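Long-range contacts in enoyl-acyl carrier protein reductase (Uncultured bacterium, PDB 6KIA), which probably catalyses the NADH-dependent reduction of enoyl-acyl carrier protein intermediates in bacterial fatty acid synthesis, and is linked to triclosan resistance: residues A[22-27]-A[158-163]; A[50-55]-A[81-86]; A[308-313]-A[341-346]. One frame throughout, in Å; residues are numbered along the deposited sequence.

Interaction 1: A[22-27]-A[158-163]; sequences FVLFGE and AHTMAG. With NAI (1,4-dihydronicotinamide adenine dinucleotide), chain D.
Phe-25 and Met-161 form a Met-aromatic contact where two neighbouring parallel strands give way to cofactor-binding loops. The thioether reaches the ring obliquely, with Met-161 CE 3.5 Å from Phe-25 CE2. His-159 CD2 also lies oblique to this ring, 3.9 Å from Phe-25 CD2; Phe-213 meets the imidazole edge-to-face and Thr-212 OG1 bonds its NE2. On the other face of the sheet Ala-158 CB meets Phe-22 CZ at 3.5 Å against helix 34-43, whose Leu-37 touches both. Three backbone bonds zip this buried part together: Ala-158 N to Val-23 O (2.8 Å), Phe-25 N to Ala-158 O, and Thr-160 N to Phe-25 O. Gly-26 leaves room for Thr-160 OG1, 3.3 Å from Gly-26 CA.

Beyond it the contact loosens: the partly exposed Glu-27 side chain turns away toward Thr-52 and Val-53. Here the NADH joins the two segments. With chi1 of 68°, Thr-160 aims OG1 at the adenosine ribose and donates to NAI O3B at 2.6 Å, while NAI O3B donates to Glu-27 O at 2.7 Å. Glu-27 N bonds NAI O2B, and Thr-160 O accepts from NAI O3D. In this Rossmann-type sheet, the strand ends thus engage hydroxyls of both riboses through donors and acceptors.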
loop_
_atom_site.group_PDB
_atom_site.type_symbol
_atom_site.label_atom_id
_atom_site.label_comp_id
_atom_site.label_asym_id
_atom_site.label_seq_id
_atom_site.Cartn_x
_atom_site.Cartn_y
_atom_site.Cartn_z
ATOM N N PHE A 22 -11.430 15.234 -6.243
ATOM C CA PHE A 22 -10.531 14.154 -5.871
ATOM C C PHE A 22 -11.212 13.267 -4.844
ATOM O O PHE A 22 -11.657 13.754 -3.803
ATOM C CB PHE A 22 -9.221 14.719 -5.310
ATOM C CG PHE A 22 -8.236 13.662 -4.880
ATOM C CD1 PHE A 22 -8.273 13.144 -3.597
ATOM C CD2 PHE A 22 -7.254 13.218 -5.755
ATOM C CE1 PHE A 22 -7.349 12.167 -3.194
ATOM C CE2 PHE A 22 -6.322 12.261 -5.368
ATOM C CZ PHE A 22 -6.373 11.732 -4.085
ATOM N N VAL A 23 -11.304 11.967 -5.134
ATOM C CA VAL A 23 -12.010 11.056 -4.256
ATOM C C VAL A 23 -11.040 10.051 -3.660
ATOM O O VAL A 23 -10.439 9.277 -4.391
ATOM C CB VAL A 23 -13.127 10.301 -4.984
ATOM C CG1 VAL A 23 -13.881 9.399 -3.996
ATOM C CG2 VAL A 23 -14.097 11.289 -5.628
ATOM N N LEU A 24 -10.888 10.083 -2.341
ATOM C CA LEU A 24 -10.019 9.135 -1.652
ATOM C C LEU A 24 -10.799 7.877 -1.348
ATOM O O LEU A 24 -11.684 7.880 -0.493
ATOM C CB LEU A 24 -9.426 9.742 -0.376
ATOM C CG LEU A 24 -8.333 8.862 0.264
ATOM C CD1 LEU A 24 -7.108 8.728 -0.659
ATOM C CD2 LEU A 24 -7.956 9.357 1.656
ATOM N N PHE A 25 -10.484 6.807 -2.076
ATOM C CA PHE A 25 -11.200 5.547 -1.933
ATOM C C PHE A 25 -10.420 4.634 -0.974
ATOM O O PHE A 25 -9.719 3.701 -1.389
ATOM C CB PHE A 25 -11.427 4.897 -3.306
ATOM C CG PHE A 25 -12.506 3.829 -3.295
ATOM C CD1 PHE A 25 -13.852 4.188 -3.321
ATOM C CD2 PHE A 25 -12.174 2.487 -3.205
ATOM C CE1 PHE A 25 -14.843 3.225 -3.296
ATOM C CE2 PHE A 25 -13.180 1.501 -3.188
ATOM C CZ PHE A 25 -14.508 1.875 -3.231
ATOM N N GLY A 26 -10.536 4.972 0.311
ATOM C CA GLY A 26 -9.767 4.395 1.404
ATOM C C GLY A 26 -9.708 5.438 2.507
ATOM O O GLY A 26 -10.095 6.590 2.281
ATOM N N GLU A 27 -9.220 5.061 3.693
ATOM C CA GLU A 27 -9.093 6.027 4.785
ATOM C C GLU A 27 -7.665 6.532 4.905
ATOM O O GLU A 27 -6.715 5.820 4.584
ATOM C CB GLU A 27 -9.553 5.422 6.120
ATOM C CG GLU A 27 -11.040 5.069 6.141
ATOM C CD GLU A 27 -11.536 4.658 7.513
ATOM O OE1 GLU A 27 -10.746 4.085 8.305
ATOM O OE2 GLU A 27 -12.708 4.966 7.820
ATOM N N ALA A 158 -8.766 7.890 -6.175
ATOM C CA ALA A 158 -7.510 7.313 -5.682
ATOM C C ALA A 158 -7.770 6.140 -4.713
ATOM O O ALA A 158 -8.182 6.323 -3.561
ATOM C CB ALA A 158 -6.665 8.400 -5.008
ATOM N N HIS A 159 -7.539 4.929 -5.200
ATOM C CA HIS A 159 -7.739 3.706 -4.409
ATOM C C HIS A 159 -6.536 3.474 -3.522
ATOM O O HIS A 159 -5.414 3.625 -3.979
ATOM C CB HIS A 159 -7.960 2.541 -5.371
ATOM C CG HIS A 159 -8.070 1.195 -4.731
ATOM N ND1 HIS A 159 -6.963 0.453 -4.374
ATOM C CD2 HIS A 159 -9.147 0.408 -4.484
ATOM C CE1 HIS A 159 -7.357 -0.706 -3.877
ATOM N NE2 HIS A 159 -8.676 -0.760 -3.937
ATOM N N THR A 160 -6.763 3.107 -2.260
ATOM C CA THR A 160 -5.645 2.863 -1.340
ATOM C C THR A 160 -5.811 1.557 -0.590
ATOM O O THR A 160 -4.952 1.197 0.215
ATOM C CB THR A 160 -5.502 3.978 -0.267
ATOM O OG1 THR A 160 -6.635 3.918 0.610
ATOM C CG2 THR A 160 -5.383 5.369 -0.891
ATOM N N MET A 161 -6.928 0.860 -0.798
ATOM C CA MET A 161 -7.302 -0.229 0.101
ATOM C C MET A 161 -6.407 -1.438 -0.025
ATOM O O MET A 161 -6.162 -1.925 -1.122
ATOM C CB MET A 161 -8.749 -0.673 -0.161
ATOM C CG MET A 161 -9.751 0.436 0.025
ATOM S SD MET A 161 -11.434 -0.093 -0.305
ATOM C CE MET A 161 -12.369 1.346 0.233
ATOM N N ALA A 162 -5.964 -1.923 1.126
ATOM C CA ALA A 162 -5.235 -3.183 1.242
ATOM C C ALA A 162 -5.474 -3.714 2.644
ATOM O O ALA A 162 -5.506 -2.944 3.596
ATOM C CB ALA A 162 -3.722 -2.986 0.984
ATOM N N GLY A 163 -5.615 -5.026 2.782
ATOM C CA GLY A 163 -5.814 -5.618 4.100
ATOM C C GLY A 163 -6.575 -6.919 4.005
ATOM O O GLY A 163 -6.492 -7.596 2.987
HETATM P PA NAI D . -2.294 2.539 5.664
HETATM O O1A NAI D . -2.177 4.001 5.965
HETATM O O2A NAI D . -2.583 1.617 6.832
HETATM O O5B NAI D . -3.384 2.385 4.517
HETATM C C5B NAI D . -4.175 1.215 4.452
HETATM C C4B NAI D . -5.387 1.644 3.570
HETATM O O4B NAI D . -6.211 0.347 3.356
HETATM C C3B NAI D . -6.152 2.500 4.148
HETATM O O3B NAI D . -6.662 3.528 3.203
HETATM C C2B NAI D . -7.406 1.606 4.752
HETATM O O2B NAI D . -8.552 2.493 5.026
HETATM C C1B NAI D . -7.617 0.728 3.834
HETATM N N9A NAI D . -8.115 -0.543 4.398
HETATM C C8A NAI D . -7.595 -1.490 5.198
HETATM N N7A NAI D . -8.522 -2.426 5.387
HETATM C C5A NAI D . -9.627 -2.062 4.693
HETATM C C6A NAI D . -10.840 -2.726 4.600
HETATM N N6A NAI D . -11.342 -3.952 5.155
HETATM N N1A NAI D . -11.810 -2.174 3.852
HETATM C C2A NAI D . -11.594 -0.981 3.214
HETATM N N3A NAI D . -10.379 -0.321 3.306
HETATM C C4A NAI D . -9.395 -0.889 4.070
HETATM O O3 NAI D . -0.902 1.955 4.988
HETATM P PN NAI D . -0.307 2.180 3.505
HETATM O O1N NAI D . -0.134 3.641 3.227
HETATM O O2N NAI D . 0.998 1.400 3.531
HETATM O O5D NAI D . -1.339 1.528 2.479
HETATM C C5D NAI D . -1.900 2.278 1.414
HETATM C C4D NAI D . -1.614 1.513 0.101
HETATM O O4D NAI D . -0.321 1.575 -0.149
HETATM C C3D NAI D . -1.930 0.028 0.261
HETATM O O3D NAI D . -2.677 -0.464 -0.800
HETATM C C2D NAI D . -0.515 -0.590 0.220
HETATM O O2D NAI D . -0.621 -2.016 -0.128
HETATM C C1D NAI D . 0.124 0.144 -0.652
HETATM N N1N NAI D . 1.580 0.041 -0.556
HETATM C C2N NAI D . 2.235 0.058 0.658
HETATM C C3N NAI D . 3.625 -0.106 0.701
HETATM C C7N NAI D . 4.385 -0.055 2.026
HETATM O O7N NAI D . 5.526 -0.502 2.111
HETATM N N7N NAI D . 3.754 0.528 3.156
HETATM C C4N NAI D . 4.375 -0.265 -0.455
HETATM C C5N NAI D . 3.706 -0.229 -1.684
HETATM C C6N NAI D . 2.315 -0.082 -1.723
#

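Interaction 2: A[50-55]-A[81-86]; sequences GITVGR and IINVPL. With NAI (1,4-dihydronicotinamide adenine dinucleotide), chain D.
Thr-52 O takes the backbone N-H of Leu-86 at 2.9 Å, the donor lying in the carbonyl plane on a lone pair. Nearer the start of both segments, Ile-82 N reaches Gly-50 O at 3.0 Å, in the regular part of the parallel pair formed by strands 47-56 and 80-83. These strands and the intervening helix 67-77 make a beta-alpha-beta crossover of the Rossmann-type domain, with Ile-81 tucked against Leu-70 and Ala-73 of that helix.

Between the two bonds the strands part, the axes of 50-52 and 81-83 running 37° from parallel, and a water bridges them. It accepts from Thr-52 N at 3.0 Å and lies 2.8 Å from Ile-82 O and 2.7 Å from Val-84 O, both of which it can serve as a donor, though acceptors around it outnumber its protons. Ile-82 O also receives Val-84 N across an inverse gamma turn centred on Asn-83, whose ND2 is used by Leu-65 O. Thr-52 O and Val-84 O, two acceptors, sit 3.0 Å apart, a probably unfavourable approach that Leu-86 N and the water help to offset.

The Thr-52 side chain has its hydroxyl opposite the backbone N (chi1 175°), which lets OG1 accept Gly-54 N at 3.0 Å in an ST turn while also bonding to Glu-27 OE2, which takes Val-53 N as well. Val-53 O, in contrast, is buried without a partner. Apolar contacts close the edge: Ile-51 CG2 packs on Leu-86 CD1 with the two side chains crossing at about a right angle, and Val-53 CG1 comes 3.5 Å from NAI C2A of the adenine. Most of the backbone polar groups here are paired directly or through water, and these two segments meet the adenine by van der Waals contact.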
loop_
_atom_site.group_PDB
_atom_site.type_symbol
_atom_site.label_atom_id
_atom_site.label_comp_id
_atom_site.label_asym_id
_atom_site.label_seq_id
_atom_site.Cartn_x
_atom_site.Cartn_y
_atom_site.Cartn_z
ATOM N N GLY A 50 -13.972 11.910 0.461
ATOM C CA GLY A 50 -13.515 10.586 0.832
ATOM C C GLY A 50 -14.596 9.656 1.347
ATOM O O GLY A 50 -15.736 10.053 1.625
ATOM N N ILE A 51 -14.230 8.387 1.492
ATOM C CA ILE A 51 -15.106 7.388 2.072
ATOM C C ILE A 51 -14.707 7.092 3.511
ATOM O O ILE A 51 -13.649 7.529 3.988
ATOM C CB ILE A 51 -15.104 6.076 1.228
ATOM C CG1 ILE A 51 -13.719 5.420 1.152
ATOM C CG2 ILE A 51 -15.557 6.374 -0.203
ATOM C CD1 ILE A 51 -13.376 4.456 2.281
ATOM N N THR A 52 -15.554 6.345 4.204
ATOM C CA THR A 52 -15.210 5.818 5.523
ATOM C C THR A 52 -15.504 4.321 5.492
ATOM O O THR A 52 -16.355 3.873 4.721
ATOM C CB THR A 52 -16.016 6.519 6.655
ATOM O OG1 THR A 52 -15.746 5.895 7.918
ATOM C CG2 THR A 52 -17.498 6.418 6.387
ATOM N N VAL A 53 -14.798 3.541 6.300
ATOM C CA VAL A 53 -15.146 2.130 6.408
ATOM C C VAL A 53 -16.185 1.929 7.508
ATOM O O VAL A 53 -16.680 0.824 7.718
ATOM C CB VAL A 53 -13.913 1.250 6.687
ATOM C CG1 VAL A 53 -12.943 1.330 5.515
ATOM C CG2 VAL A 53 -13.245 1.655 8.005
ATOM N N GLY A 54 -16.527 3.013 8.200
ATOM C CA GLY A 54 -17.495 2.946 9.283
ATOM C C GLY A 54 -16.862 2.362 10.529
ATOM O O GLY A 54 -15.638 2.280 10.624
ATOM N N ARG A 55 -17.684 1.969 11.497
ATOM C CA ARG A 55 -17.149 1.355 12.707
ATOM C C ARG A 55 -17.994 0.141 13.075
ATOM O O ARG A 55 -19.078 -0.071 12.530
ATOM C CB ARG A 55 -17.130 2.357 13.869
ATOM C CG ARG A 55 -16.472 3.678 13.524
ATOM C CD ARG A 55 -14.956 3.617 13.541
ATOM N NE ARG A 55 -14.405 4.884 13.070
ATOM C CZ ARG A 55 -14.193 5.944 13.840
ATOM N NH1 ARG A 55 -14.466 5.890 15.138
ATOM N NH2 ARG A 55 -13.702 7.057 13.310
ATOM N N ILE A 81 -16.757 13.624 3.879
ATOM C CA ILE A 81 -16.769 12.168 3.901
ATOM C C ILE A 81 -18.194 11.699 3.697
ATOM O O ILE A 81 -19.113 12.204 4.335
ATOM C CB ILE A 81 -16.166 11.605 5.197
ATOM C CG1 ILE A 81 -14.652 11.536 5.015
ATOM C CG2 ILE A 81 -16.647 10.186 5.482
ATOM C CD1 ILE A 81 -13.875 11.776 6.235
ATOM N N ILE A 82 -18.382 10.772 2.765
ATOM C CA ILE A 82 -19.710 10.219 2.511
ATOM C C ILE A 82 -19.960 9.119 3.527
ATOM O O ILE A 82 -19.199 8.144 3.602
ATOM C CB ILE A 82 -19.833 9.703 1.068
ATOM C CG1 ILE A 82 -19.678 10.878 0.094
ATOM C CG2 ILE A 82 -21.170 8.983 0.856
ATOM C CD1 ILE A 82 -19.631 10.484 -1.361
ATOM N N ASN A 83 -20.988 9.298 4.356
ATOM C CA ASN A 83 -21.111 8.471 5.554
ATOM C C ASN A 83 -21.827 7.147 5.276
ATOM O O ASN A 83 -22.967 6.933 5.686
ATOM C CB ASN A 83 -21.848 9.227 6.657
ATOM C CG ASN A 83 -21.587 8.644 8.024
ATOM O OD1 ASN A 83 -20.864 7.654 8.158
ATOM N ND2 ASN A 83 -22.217 9.217 9.046
ATOM N N VAL A 84 -21.119 6.252 4.600
ATOM C CA VAL A 84 -21.594 4.909 4.320
ATOM C C VAL A 84 -20.459 3.957 4.709
ATOM O O VAL A 84 -19.310 4.202 4.350
ATOM C CB VAL A 84 -21.980 4.733 2.846
ATOM C CG1 VAL A 84 -22.285 3.273 2.533
ATOM C CG2 VAL A 84 -23.155 5.654 2.487
ATOM N N PRO A 85 -20.763 2.917 5.508
ATOM C CA PRO A 85 -19.657 2.054 5.960
ATOM C C PRO A 85 -19.111 1.139 4.861
ATOM O O PRO A 85 -19.636 0.038 4.647
ATOM C CB PRO A 85 -20.288 1.240 7.094
ATOM C CG PRO A 85 -21.761 1.250 6.794
ATOM C CD PRO A 85 -22.049 2.566 6.141
ATOM N N LEU A 86 -18.035 1.576 4.202
ATOM C CA LEU A 86 -17.492 0.871 3.055
ATOM C C LEU A 86 -16.368 -0.049 3.488
ATOM O O LEU A 86 -15.237 0.046 2.993
ATOM C CB LEU A 86 -16.969 1.856 2.001
ATOM C CG LEU A 86 -17.862 2.244 0.823
ATOM C CD1 LEU A 86 -17.015 2.925 -0.259
ATOM C CD2 LEU A 86 -18.624 1.057 0.268
HETATM P PA NAI D . -2.294 2.539 5.664
HETATM O O1A NAI D . -2.177 4.001 5.965
HETATM O O2A NAI D . -2.583 1.617 6.832
HETATM O O5B NAI D . -3.384 2.385 4.517
HETATM C C5B NAI D . -4.175 1.215 4.452
HETATM C C4B NAI D . -5.387 1.644 3.570
HETATM O O4B NAI D . -6.211 0.347 3.356
HETATM C C3B NAI D . -6.152 2.500 4.148
HETATM O O3B NAI D . -6.662 3.528 3.203
HETATM C C2B NAI D . -7.406 1.606 4.752
HETATM O O2B NAI D . -8.552 2.493 5.026
HETATM C C1B NAI D . -7.617 0.728 3.834
HETATM N N9A NAI D . -8.115 -0.543 4.398
HETATM C C8A NAI D . -7.595 -1.490 5.198
HETATM N N7A NAI D . -8.522 -2.426 5.387
HETATM C C5A NAI D . -9.627 -2.062 4.693
HETATM C C6A NAI D . -10.840 -2.726 4.600
HETATM N N6A NAI D . -11.342 -3.952 5.155
HETATM N N1A NAI D . -11.810 -2.174 3.852
HETATM C C2A NAI D . -11.594 -0.981 3.214
HETATM N N3A NAI D . -10.379 -0.321 3.306
HETATM C C4A NAI D . -9.395 -0.889 4.070
HETATM O O3 NAI D . -0.902 1.955 4.988
HETATM P PN NAI D . -0.307 2.180 3.505
HETATM O O1N NAI D . -0.134 3.641 3.227
HETATM O O2N NAI D . 0.998 1.400 3.531
HETATM O O5D NAI D . -1.339 1.528 2.479
HETATM C C5D NAI D . -1.900 2.278 1.414
HETATM C C4D NAI D . -1.614 1.513 0.101
HETATM O O4D NAI D . -0.321 1.575 -0.149
HETATM C C3D NAI D . -1.930 0.028 0.261
HETATM O O3D NAI D . -2.677 -0.464 -0.800
HETATM C C2D NAI D . -0.515 -0.590 0.220
HETATM O O2D NAI D . -0.621 -2.016 -0.128
HETATM C C1D NAI D . 0.124 0.144 -0.652
HETATM N N1N NAI D . 1.580 0.041 -0.556
HETATM C C2N NAI D . 2.235 0.058 0.658
HETATM C C3N NAI D . 3.625 -0.106 0.701
HETATM C C7N NAI D . 4.385 -0.055 2.026
HETATM O O7N NAI D . 5.526 -0.502 2.111
HETATM N N7N NAI D . 3.754 0.528 3.156
HETATM C C4N NAI D . 4.375 -0.265 -0.455
HETATM C C5N NAI D . 3.706 -0.229 -1.684
HETATM C C6N NAI D . 2.315 -0.082 -1.723
HETATM O O HOH W 1 -18.036 5.814 2.600
#

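Interaction 3: A[308-313]-A[341-346]; sequences PLLKAL and SLLQKI
Pro-308 and Ile-346 make the tightest approach, Pro-308 CG lying 3.7 Å from Ile-346 CG2. The two side chains meet at about a right angle, and the CG2 methyl meets ring atoms CG and CD, with Pro-308 CD only slightly farther, 4.0 Å from Ile-346 CG2. Ile-346 holds CG1 alongside its backbone N (chi1 -61°), which leaves CG2 opposite that N and facing the proline; Leu-304, Phe-307 and Ile-383 also touch Ile-346.

One turn earlier in helix 339-351, Leu-343 also points at the opposing segment and touches three of its residues. Its CD2 meets Leu-310 CD1 at 4.2 Å, methyl to methyl, and lies 4.4 Å from Pro-308 N. Its rotamer is the common helical one, with CG opposite the carbonyl carbon and chi2 extended at 173°, whereas Ile-346 is folded at chi2 (-71°). Trp-326 of helix 320-331 also touches Leu-343. Helices 309-315, 320-331 and 339-351 follow one another in a helical region outside the central Rossmann-type sheet, and the contact joins the first and third of them with the middle one packed against both. Trp-326 takes part twice, since its NE1 also hydrogen-bonds to Leu-310 O.

Lys-311 lies at the margin of the contact. Its second and third torsions, both near 180°, carry the chain straight out until Lys-311 CE sits 4.1 Å from Leu-343 CB; the last torsion then turns NZ aside from that line. The aliphatic end of the lysine and the leucine reach toward each other, tip to tip. No hydrogen bond or salt bridge crosses between the segments. The side chain of Pro-308 remains about 13 Å from the bound NADH.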
loop_
_atom_site.group_PDB
_atom_site.type_symbol
_atom_site.label_atom_id
_atom_site.label_comp_id
_atom_site.label_asym_id
_atom_site.label_seq_id
_atom_site.Cartn_x
_atom_site.Cartn_y
_atom_site.Cartn_z
ATOM N N PRO A 308 18.972 2.462 0.727
ATOM C CA PRO A 308 19.725 2.940 -0.438
ATOM C C PRO A 308 19.094 4.142 -1.157
ATOM O O PRO A 308 19.738 4.693 -2.051
ATOM C CB PRO A 308 19.765 1.704 -1.358
ATOM C CG PRO A 308 19.604 0.542 -0.428
ATOM C CD PRO A 308 18.650 1.017 0.613
ATOM N N LEU A 309 17.884 4.555 -0.776
ATOM C CA LEU A 309 17.339 5.821 -1.307
ATOM C C LEU A 309 18.319 6.960 -1.032
ATOM O O LEU A 309 18.434 7.900 -1.826
ATOM C CB LEU A 309 15.950 6.120 -0.704
ATOM C CG LEU A 309 15.297 7.420 -1.182
ATOM C CD1 LEU A 309 14.942 7.306 -2.680
ATOM C CD2 LEU A 309 14.044 7.774 -0.348
ATOM N N LEU A 310 19.054 6.868 0.081
ATOM C CA LEU A 310 20.073 7.892 0.377
ATOM C C LEU A 310 21.097 8.030 -0.762
ATOM O O LEU A 310 21.464 9.144 -1.181
ATOM C CB LEU A 310 20.782 7.585 1.693
ATOM C CG LEU A 310 19.999 7.947 2.954
ATOM C CD1 LEU A 310 20.534 7.250 4.194
ATOM C CD2 LEU A 310 19.961 9.462 3.149
ATOM N N LYS A 311 21.539 6.892 -1.285
ATOM C CA LYS A 311 22.524 6.911 -2.351
ATOM C C LYS A 311 21.893 7.452 -3.628
ATOM O O LYS A 311 22.524 8.206 -4.375
ATOM C CB LYS A 311 23.086 5.499 -2.557
ATOM C CG LYS A 311 23.938 5.039 -1.403
ATOM C CD LYS A 311 24.582 3.701 -1.694
ATOM C CE LYS A 311 25.534 3.296 -0.590
ATOM N NZ LYS A 311 26.673 4.259 -0.486
ATOM N N ALA A 312 20.601 7.174 -3.804
ATOM C CA ALA A 312 19.878 7.668 -4.974
ATOM C C ALA A 312 19.765 9.174 -4.901
ATOM O O ALA A 312 19.882 9.866 -5.937
ATOM C CB ALA A 312 18.495 6.999 -5.062
ATOM N N LEU A 313 19.596 9.701 -3.687
ATOM C CA LEU A 313 19.448 11.147 -3.569
ATOM C C LEU A 313 20.727 11.806 -4.061
ATOM O O LEU A 313 20.685 12.877 -4.674
ATOM C CB LEU A 313 19.152 11.590 -2.142
ATOM C CG LEU A 313 17.775 11.231 -1.599
ATOM C CD1 LEU A 313 17.594 11.763 -0.192
ATOM C CD2 LEU A 313 16.653 11.699 -2.527
ATOM N N SER A 341 28.590 3.263 7.664
ATOM C CA SER A 341 28.553 1.869 8.136
ATOM C C SER A 341 27.193 1.226 7.910
ATOM O O SER A 341 27.102 0.042 7.517
ATOM C CB SER A 341 28.916 1.777 9.620
ATOM O OG SER A 341 30.295 2.029 9.796
ATOM N N LEU A 342 26.145 2.001 8.197
ATOM C CA LEU A 342 24.774 1.523 7.999
ATOM C C LEU A 342 24.594 1.148 6.524
ATOM O O LEU A 342 24.167 0.030 6.171
ATOM C CB LEU A 342 23.765 2.603 8.419
ATOM C CG LEU A 342 22.271 2.217 8.492
ATOM C CD1 LEU A 342 21.502 3.199 9.390
ATOM C CD2 LEU A 342 21.617 2.141 7.132
ATOM N N LEU A 343 24.919 2.093 5.645
ATOM C CA LEU A 343 24.710 1.859 4.232
ATOM C C LEU A 343 25.562 0.713 3.694
ATOM O O LEU A 343 25.128 -0.011 2.789
ATOM C CB LEU A 343 24.974 3.133 3.448
ATOM C CG LEU A 343 23.897 4.211 3.630
ATOM C CD1 LEU A 343 24.326 5.500 2.960
ATOM C CD2 LEU A 343 22.543 3.741 3.045
ATOM N N GLN A 344 26.768 0.562 4.245
ATOM C CA GLN A 344 27.641 -0.522 3.816
ATOM C C GLN A 344 27.070 -1.864 4.264
ATOM O O GLN A 344 27.162 -2.872 3.555
ATOM C CB GLN A 344 29.057 -0.306 4.371
ATOM C CG GLN A 344 30.060 -1.355 3.891
ATOM C CD GLN A 344 30.232 -1.323 2.376
ATOM O OE1 GLN A 344 30.514 -0.270 1.797
ATOM N NE2 GLN A 344 30.032 -2.466 1.727
ATOM N N LYS A 345 26.410 -1.884 5.412
ATOM C CA LYS A 345 25.820 -3.118 5.869
ATOM C C LYS A 345 24.646 -3.511 4.962
ATOM O O LYS A 345 24.411 -4.707 4.681
ATOM C CB LYS A 345 25.368 -2.955 7.326
ATOM C CG LYS A 345 24.590 -4.113 7.899
ATOM C CD LYS A 345 24.391 -3.889 9.394
ATOM C CE LYS A 345 25.736 -3.790 10.130
ATOM N NZ LYS A 345 26.529 -5.055 10.212
ATOM N N ILE A 346 23.941 -2.503 4.444
ATOM C CA ILE A 346 22.907 -2.789 3.449
ATOM C C ILE A 346 23.491 -3.234 2.090
ATOM O O ILE A 346 22.981 -4.165 1.444
ATOM C CB ILE A 346 21.992 -1.570 3.243
ATOM C CG1 ILE A 346 21.299 -1.211 4.559
ATOM C CG2 ILE A 346 20.964 -1.855 2.100
ATOM C CD1 ILE A 346 20.234 -2.224 4.989
#

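Overall arrangement
Interactions 1 and 2 are neighbours in the mixed sheet, their centres 11 Å apart, because strands 21-25 and 47-56 lie side by side; interaction 2 is nested along the chain within the loop closed by interaction 1. They meet directly through Glu-27 and through packing of Phe-25 on Leu-86. Both reach the adenosine half of the NADH, and interaction 1 also the nicotinamide ribose, so this end of the sheet forms the adenosine part of the cofactor site. Interaction 3 comes later in the chain, its centre 31 Å from interaction 1 and 40 Å from interaction 2, on the opposite side of the chain's centre from the latter, where it ties helices together away from the cofactor.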